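Local structure of peptide methionine sulfoxide reductase MsrA (Corynebacterium diphtheriae, 4D7L) at residues A[51-60]-A[81-90]; A[90-101]-A[199-210]. The protein reduces the S epimer of methionine sulfoxide, in proteins or as the free amino acid, back to methionine, and so probably repairs proteins damaged by oxidation. All coordinates share one frame; numbering follows the deposited sequence.

Interaction 1: A[51-60]-A[81-90]; sequences HAVLGTLRGQ and WETPGVVYTS. With PGE (triethylene glycol), chain G.
His51 grips both ends of segment 81-90, Thr89 on strand 86-94 and Trp81 at the end of helix 73-81, and shows how one imidazole can hold an irregular loop against a sheet. With CG opposite the backbone N (chi1 -162°), the ring reaches in between them. Its NE2 donates a bent hydrogen bond (143°) to Thr89 OG1, 2.7 Å away and near the ring plane; Glu77 binds the same hydroxyl. Across the ring, His51 ND1 accepts from the backbone N of Val53 and, at 3.0 Å, of Leu54, so both nitrogens are used and the ring's rotation is fixed. The CE1 edge of His51 meets the face of the Trp81 indole in an offset edge-to-face pair, planes 80° apart, and Val53 CG2 lies 3.6 Å from Trp81 NE1. Farther along, Thr56 OG1 donates to a lone pair of Val87 O at 2.6 Å, while the Leu57-Arg58 peptide lies over one face of the Tyr88 ring, Arg58 N 3.6 Å above its centre.

The far end is looser and faces solvent. Gln60 OE1 comes no nearer than 4.3 Å to Val87 CG2; a triethylene glycol, probably from the crystallisation liquor, touches both and accepts a hydrogen bond from Gln60 N through its O2. Val87 and Tyr88 form a classic beta bulge facing Val120 of strand 114-121, whose Glu118 holds Arg58 in a salt bridge; His219 of helix 217-220 touches both Val53 and Trp81.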
# COMPACT_ATOMS: atom_id res chain seq x y z
N HIS A 51 2.44 14.62 -9.11
CA HIS A 51 2.93 13.29 -9.46
C HIS A 51 3.97 13.38 -10.58
O HIS A 51 3.72 14.01 -11.61
CB HIS A 51 1.75 12.42 -9.89
CG HIS A 51 2.02 10.94 -9.87
ND1 HIS A 51 2.66 10.29 -10.91
CD2 HIS A 51 1.64 9.98 -9.00
CE1 HIS A 51 2.71 8.99 -10.64
NE2 HIS A 51 2.10 8.78 -9.48
N ALA A 52 5.12 12.74 -10.39
CA ALA A 52 6.25 12.86 -11.32
C ALA A 52 5.93 12.30 -12.70
O ALA A 52 6.56 12.68 -13.69
CB ALA A 52 7.48 12.17 -10.73
N VAL A 53 4.97 11.39 -12.78
CA VAL A 53 4.60 10.83 -14.10
C VAL A 53 3.25 11.37 -14.58
O VAL A 53 3.08 11.76 -15.74
CB VAL A 53 4.54 9.28 -14.02
CG1 VAL A 53 4.23 8.69 -15.40
CG2 VAL A 53 5.88 8.74 -13.50
N LEU A 54 2.29 11.37 -13.68
CA LEU A 54 0.91 11.70 -14.03
C LEU A 54 0.62 13.21 -13.98
O LEU A 54 -0.33 13.69 -14.60
CB LEU A 54 -0.05 10.95 -13.10
CG LEU A 54 0.01 9.42 -13.10
CD1 LEU A 54 -1.00 8.80 -12.11
CD2 LEU A 54 -0.24 8.88 -14.50
N GLY A 55 1.45 13.95 -13.25
CA GLY A 55 1.35 15.40 -13.20
C GLY A 55 0.19 15.90 -12.34
O GLY A 55 -0.15 17.09 -12.38
N THR A 56 -0.38 15.02 -11.53
CA THR A 56 -1.60 15.35 -10.79
C THR A 56 -1.39 15.49 -9.29
O THR A 56 -0.33 15.12 -8.76
CB THR A 56 -2.68 14.27 -11.04
OG1 THR A 56 -2.11 12.98 -10.80
CG2 THR A 56 -3.16 14.34 -12.50
N LEU A 57 -2.40 16.03 -8.59
CA LEU A 57 -2.48 15.92 -7.13
C LEU A 57 -3.79 15.26 -6.75
O LEU A 57 -4.63 15.11 -7.61
CB LEU A 57 -2.39 17.28 -6.46
CG LEU A 57 -1.03 17.96 -6.49
CD1 LEU A 57 -1.16 19.44 -6.10
CD2 LEU A 57 -0.05 17.22 -5.58
N ARG A 58 -4.01 14.88 -5.49
CA ARG A 58 -5.26 14.19 -5.16
C ARG A 58 -6.43 15.17 -5.21
O ARG A 58 -6.23 16.38 -5.27
CB ARG A 58 -5.19 13.52 -3.78
CG ARG A 58 -5.41 14.46 -2.58
CD ARG A 58 -5.41 13.71 -1.26
NE ARG A 58 -4.25 12.83 -1.11
CZ ARG A 58 -3.12 13.18 -0.51
NH1 ARG A 58 -3.00 14.39 0.03
NH2 ARG A 58 -2.11 12.32 -0.43
N GLY A 59 -7.65 14.65 -5.24
CA GLY A 59 -8.82 15.50 -5.10
C GLY A 59 -9.55 15.94 -6.36
O GLY A 59 -10.28 16.93 -6.33
N GLN A 60 -9.43 15.17 -7.43
CA GLN A 60 -10.12 15.51 -8.67
C GLN A 60 -11.55 15.05 -8.50
O GLN A 60 -11.78 13.93 -8.04
CB GLN A 60 -9.52 14.83 -9.90
CG GLN A 60 -10.43 14.88 -11.14
CD GLN A 60 -10.03 13.91 -12.26
OE1 GLN A 60 -8.85 13.83 -12.63
NE2 GLN A 60 -10.99 13.16 -12.78
N TRP A 81 0.41 3.47 -10.88
CA TRP A 81 0.33 4.70 -11.69
C TRP A 81 0.37 4.35 -13.18
O TRP A 81 -0.06 5.14 -14.01
CB TRP A 81 1.42 5.77 -11.35
CG TRP A 81 2.82 5.57 -11.89
CD1 TRP A 81 3.22 5.53 -13.20
CD2 TRP A 81 4.01 5.53 -11.10
NE1 TRP A 81 4.60 5.39 -13.27
CE2 TRP A 81 5.11 5.40 -11.99
CE3 TRP A 81 4.26 5.58 -9.72
CZ2 TRP A 81 6.43 5.30 -11.55
CZ3 TRP A 81 5.58 5.47 -9.27
CH2 TRP A 81 6.65 5.35 -10.18
N GLU A 82 0.87 3.17 -13.50
CA GLU A 82 0.88 2.72 -14.90
C GLU A 82 -0.42 2.04 -15.32
O GLU A 82 -0.57 1.64 -16.47
CB GLU A 82 2.07 1.79 -15.15
CG GLU A 82 3.39 2.59 -15.11
CD GLU A 82 4.64 1.76 -15.40
OE1 GLU A 82 4.55 0.51 -15.40
OE2 GLU A 82 5.71 2.38 -15.59
N THR A 83 -1.37 1.93 -14.41
CA THR A 83 -2.65 1.30 -14.74
C THR A 83 -3.64 2.25 -15.38
O THR A 83 -3.90 3.31 -14.82
CB THR A 83 -3.29 0.72 -13.47
OG1 THR A 83 -2.41 -0.24 -12.91
CG2 THR A 83 -4.63 0.05 -13.81
N PRO A 84 -4.19 1.89 -16.56
CA PRO A 84 -5.19 2.79 -17.16
C PRO A 84 -6.36 3.05 -16.21
O PRO A 84 -6.89 2.12 -15.59
CB PRO A 84 -5.64 2.02 -18.41
CG PRO A 84 -4.47 1.10 -18.73
CD PRO A 84 -3.94 0.70 -17.37
N GLY A 85 -6.72 4.32 -16.08
CA GLY A 85 -7.82 4.77 -15.23
C GLY A 85 -7.37 5.33 -13.89
O GLY A 85 -8.15 5.98 -13.20
N VAL A 86 -6.14 5.03 -13.49
CA VAL A 86 -5.58 5.57 -12.23
C VAL A 86 -5.08 6.97 -12.53
O VAL A 86 -4.37 7.18 -13.51
CB VAL A 86 -4.46 4.68 -11.68
CG1 VAL A 86 -3.72 5.38 -10.51
CG2 VAL A 86 -5.03 3.34 -11.24
N VAL A 87 -5.52 7.96 -11.76
CA VAL A 87 -5.22 9.34 -12.15
C VAL A 87 -4.23 10.03 -11.20
O VAL A 87 -3.67 11.06 -11.56
CB VAL A 87 -6.51 10.20 -12.24
CG1 VAL A 87 -7.37 9.73 -13.41
CG2 VAL A 87 -7.28 10.15 -10.95
N TYR A 88 -4.01 9.44 -10.03
CA TYR A 88 -3.02 9.93 -9.06
C TYR A 88 -2.64 8.78 -8.14
O TYR A 88 -3.48 7.94 -7.81
CB TYR A 88 -3.57 11.11 -8.24
CG TYR A 88 -2.66 11.60 -7.12
CD1 TYR A 88 -1.59 12.45 -7.40
CD2 TYR A 88 -2.86 11.20 -5.79
CE1 TYR A 88 -0.75 12.91 -6.37
CE2 TYR A 88 -2.02 11.64 -4.76
CZ TYR A 88 -0.98 12.51 -5.06
OH TYR A 88 -0.14 12.96 -4.05
N THR A 89 -1.38 8.74 -7.72
CA THR A 89 -0.96 7.84 -6.65
C THR A 89 -0.02 8.55 -5.67
O THR A 89 0.58 9.57 -6.00
CB THR A 89 -0.21 6.58 -7.17
OG1 THR A 89 1.03 6.99 -7.78
CG2 THR A 89 -1.06 5.79 -8.18
N SER A 90 0.09 8.01 -4.46
CA SER A 90 1.17 8.40 -3.54
C SER A 90 1.52 7.19 -2.69
O SER A 90 0.80 6.19 -2.72
CB SER A 90 0.77 9.60 -2.66
OG SER A 90 -0.17 9.22 -1.66
C1 PGE G . -6.35 13.43 -10.73
O1 PGE G . -6.77 14.39 -11.68
C2 PGE G . -6.39 14.16 -9.42
O2 PGE G . -6.95 13.43 -8.34

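Interaction 2: A[90-101]-A[199-210]; sequences SVGFAGGITPNP and LASTPAGEYYMA. With PGE (triethylene glycol), chain L.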
# COMPACT_ATOMS: atom_id res chain seq x y z
N SER A 90 0.09 8.01 -4.46
CA SER A 90 1.17 8.40 -3.54
C SER A 90 1.52 7.19 -2.69
O SER A 90 0.80 6.19 -2.72
CB SER A 90 0.77 9.60 -2.66
OG SER A 90 -0.17 9.22 -1.66
N VAL A 91 2.62 7.27 -1.96
CA VAL A 91 2.98 6.23 -1.02
C VAL A 91 3.08 6.76 0.39
O VAL A 91 3.34 7.96 0.65
CB VAL A 91 4.33 5.55 -1.38
CG1 VAL A 91 4.17 4.78 -2.70
CG2 VAL A 91 5.47 6.57 -1.47
N GLY A 92 2.84 5.87 1.33
CA GLY A 92 2.82 6.30 2.71
C GLY A 92 2.42 5.14 3.59
O GLY A 92 2.65 3.97 3.27
N PHE A 93 1.75 5.49 4.69
CA PHE A 93 1.58 4.58 5.82
C PHE A 93 0.16 4.61 6.35
O PHE A 93 -0.42 5.69 6.55
CB PHE A 93 2.55 4.97 6.94
CG PHE A 93 3.94 5.31 6.44
CD1 PHE A 93 4.74 4.32 5.88
CD2 PHE A 93 4.43 6.60 6.53
CE1 PHE A 93 6.02 4.62 5.40
CE2 PHE A 93 5.70 6.91 6.05
CZ PHE A 93 6.50 5.91 5.49
N ALA A 94 -0.40 3.43 6.58
CA ALA A 94 -1.73 3.34 7.18
C ALA A 94 -1.91 1.96 7.80
O ALA A 94 -1.17 1.02 7.47
CB ALA A 94 -2.83 3.62 6.14
N GLY A 95 -2.89 1.85 8.70
CA GLY A 95 -3.24 0.56 9.27
C GLY A 95 -2.72 0.38 10.67
O GLY A 95 -3.12 -0.58 11.35
N GLY A 96 -1.81 1.27 11.07
CA GLY A 96 -1.19 1.26 12.39
C GLY A 96 -1.75 2.38 13.26
O GLY A 96 -2.88 2.81 13.06
N ILE A 97 -0.96 2.87 14.20
CA ILE A 97 -1.47 3.82 15.18
C ILE A 97 -0.66 5.14 15.24
O ILE A 97 -1.22 6.20 15.50
CB ILE A 97 -1.50 3.19 16.59
CG1 ILE A 97 -2.06 4.16 17.64
CG2 ILE A 97 -0.13 2.73 17.01
CD1 ILE A 97 -3.55 4.50 17.46
N THR A 98 0.65 5.07 15.00
CA THR A 98 1.51 6.27 15.14
C THR A 98 1.07 7.39 14.19
O THR A 98 0.99 7.16 12.99
CB THR A 98 2.97 5.96 14.84
OG1 THR A 98 3.45 4.94 15.75
CG2 THR A 98 3.82 7.22 14.98
N PRO A 99 0.78 8.60 14.71
CA PRO A 99 0.41 9.68 13.79
C PRO A 99 1.64 10.29 13.07
O PRO A 99 2.68 10.49 13.70
CB PRO A 99 -0.25 10.72 14.70
CG PRO A 99 0.38 10.50 16.02
CD PRO A 99 0.63 9.00 16.12
N ASN A 100 1.48 10.57 11.77
CA ASN A 100 2.55 11.16 10.96
C ASN A 100 3.94 10.59 11.19
O ASN A 100 4.86 11.33 11.55
CB ASN A 100 2.59 12.66 11.20
CG ASN A 100 1.27 13.31 10.87
OD1 ASN A 100 0.86 13.32 9.70
ND2 ASN A 100 0.59 13.86 11.88
N PRO A 101 4.10 9.27 10.98
CA PRO A 101 5.42 8.66 11.16
C PRO A 101 6.38 9.04 10.03
O PRO A 101 5.94 9.25 8.91
CB PRO A 101 5.11 7.16 11.11
CG PRO A 101 3.94 7.06 10.13
CD PRO A 101 3.10 8.30 10.48
N LEU A 199 -10.43 2.71 5.87
CA LEU A 199 -9.30 3.47 6.41
C LEU A 199 -9.68 4.13 7.73
O LEU A 199 -8.91 4.11 8.68
CB LEU A 199 -8.86 4.55 5.41
CG LEU A 199 -7.72 5.46 5.88
CD1 LEU A 199 -6.44 4.62 6.00
CD2 LEU A 199 -7.52 6.60 4.88
N ALA A 200 -10.88 4.68 7.79
CA ALA A 200 -11.34 5.39 8.99
C ALA A 200 -11.47 4.46 10.19
O ALA A 200 -11.54 4.93 11.34
CB ALA A 200 -12.67 6.09 8.73
N SER A 201 -11.53 3.16 9.94
CA SER A 201 -11.67 2.17 11.02
C SER A 201 -10.34 1.57 11.47
O SER A 201 -10.31 0.74 12.39
CB SER A 201 -12.63 1.07 10.60
OG SER A 201 -13.94 1.62 10.47
N THR A 202 -9.24 1.95 10.82
CA THR A 202 -7.91 1.55 11.32
C THR A 202 -7.61 2.32 12.60
O THR A 202 -8.27 3.32 12.88
CB THR A 202 -6.80 1.83 10.30
OG1 THR A 202 -6.72 3.25 10.07
CG2 THR A 202 -7.06 1.07 8.99
N PRO A 203 -6.63 1.86 13.40
CA PRO A 203 -6.44 2.55 14.69
C PRO A 203 -6.15 4.05 14.55
O PRO A 203 -6.77 4.84 15.27
CB PRO A 203 -5.24 1.81 15.31
CG PRO A 203 -5.37 0.39 14.74
CD PRO A 203 -5.84 0.62 13.29
N ALA A 204 -5.26 4.46 13.65
CA ALA A 204 -5.01 5.88 13.49
C ALA A 204 -6.14 6.52 12.73
O ALA A 204 -6.37 7.71 12.87
CB ALA A 204 -3.68 6.13 12.78
N GLY A 205 -6.83 5.75 11.91
CA GLY A 205 -7.97 6.26 11.16
C GLY A 205 -7.63 7.12 9.94
O GLY A 205 -8.53 7.70 9.33
N GLU A 206 -6.36 7.17 9.57
CA GLU A 206 -5.88 8.10 8.51
C GLU A 206 -4.75 7.47 7.76
O GLU A 206 -4.10 6.55 8.25
CB GLU A 206 -5.35 9.43 9.09
CG GLU A 206 -6.30 10.22 9.93
CD GLU A 206 -5.64 11.48 10.47
OE1 GLU A 206 -4.75 12.03 9.79
OE2 GLU A 206 -6.00 11.91 11.58
N TYR A 207 -4.49 8.03 6.58
CA TYR A 207 -3.32 7.68 5.79
C TYR A 207 -2.31 8.82 5.88
O TYR A 207 -2.70 9.99 5.82
CB TYR A 207 -3.74 7.44 4.33
CG TYR A 207 -2.65 7.45 3.29
CD1 TYR A 207 -1.84 6.33 3.11
CD2 TYR A 207 -2.47 8.55 2.43
CE1 TYR A 207 -0.85 6.30 2.12
CE2 TYR A 207 -1.47 8.53 1.43
CZ TYR A 207 -0.68 7.40 1.28
OH TYR A 207 0.28 7.37 0.31
N TYR A 208 -1.03 8.47 6.00
CA TYR A 208 0.03 9.46 6.15
C TYR A 208 1.02 9.34 5.01
O TYR A 208 1.58 8.27 4.80
CB TYR A 208 0.77 9.27 7.49
CG TYR A 208 -0.15 9.33 8.68
CD1 TYR A 208 -0.66 10.56 9.12
CD2 TYR A 208 -0.52 8.17 9.37
CE1 TYR A 208 -1.51 10.64 10.23
CE2 TYR A 208 -1.38 8.24 10.47
CZ TYR A 208 -1.86 9.47 10.89
OH TYR A 208 -2.69 9.54 12.00
N MET A 209 1.23 10.42 4.27
CA MET A 209 2.18 10.36 3.16
C MET A 209 3.60 10.21 3.64
O MET A 209 3.99 10.86 4.60
CB MET A 209 2.09 11.62 2.29
CG MET A 209 0.80 11.81 1.55
SD MET A 209 0.96 13.24 0.43
CE MET A 209 1.94 12.58 -0.90
N ALA A 210 4.38 9.40 2.92
CA ALA A 210 5.82 9.30 3.15
C ALA A 210 6.53 10.56 2.63
O ALA A 210 5.94 11.33 1.88
CB ALA A 210 6.37 8.04 2.47
C1 PGE L . -16.77 -0.31 11.13
O1 PGE L . -15.97 -0.14 9.97
C2 PGE L . -15.97 0.06 12.36
O2 PGE L . -14.95 -0.92 12.55
O HOH W 1 -4.20 4.14 9.63
O HOH W 2 3.88 10.26 7.47
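Thr202 OG1 is gripped three ways beside Gly95: it donates to Leu199 O at 2.7 Å, and accepts from a water and, weakly, from Gly205 N. That water takes the N-H of Gly95 and donates also to Glu206 O, bridging the two segments where the strand pairing ends; Ala204 N then bonds Gly96 O at 3.0 Å. Strand 208-209 runs antiparallel to strand 86-94 as an edge strand of the mixed sheet of this MsrA fold. Phe93 and Tyr208 form the hydrogen-bonded pair, Phe93 N to Tyr208 O being 2.8 Å. Next to it, Gly92 and Met209 are a non-hydrogen-bonded pair drawn close enough for a CA-H...O contact of Gly92 CA with Tyr208 O. Val91 O takes the N-H of Ala210 on a lone pair and has a second donor in Gln215 NE2. At Tyr208, chi1 of -57° turns CG opposite the carbonyl carbon, which carries the ring against residues 98-101. Pro101 CD packs 3.8 Å from Tyr208 CD2, and the Asn100 amide, tied by ND2 to Gly40 O, stands 68° from the ring plane with OD1 3.2 Å from Tyr208 CD1. Asn100 N lies over the centre of that ring, 3.3 Å above its plane.

Followed from the N terminus, the two contacts lie in series and meet at Ser90, neither nested nor crossed. Interaction 1 returns the chain to residues 51-60 after strand 64-69 and helix 73-81, closing a short excursion that contains Cys72, the predicted active-site residue. Interaction 2 opens on the same strand 86-94 and closes a far longer path, 97 residues that include strand 114-121 and helix 166-186, when strand 208-209 joins the sheet edge. One strand thus carries the early loop on its first half and the late edge strand on its second. The partners also touch directly, Arg58 NH2 packing 3.3 Å from Met209 SD.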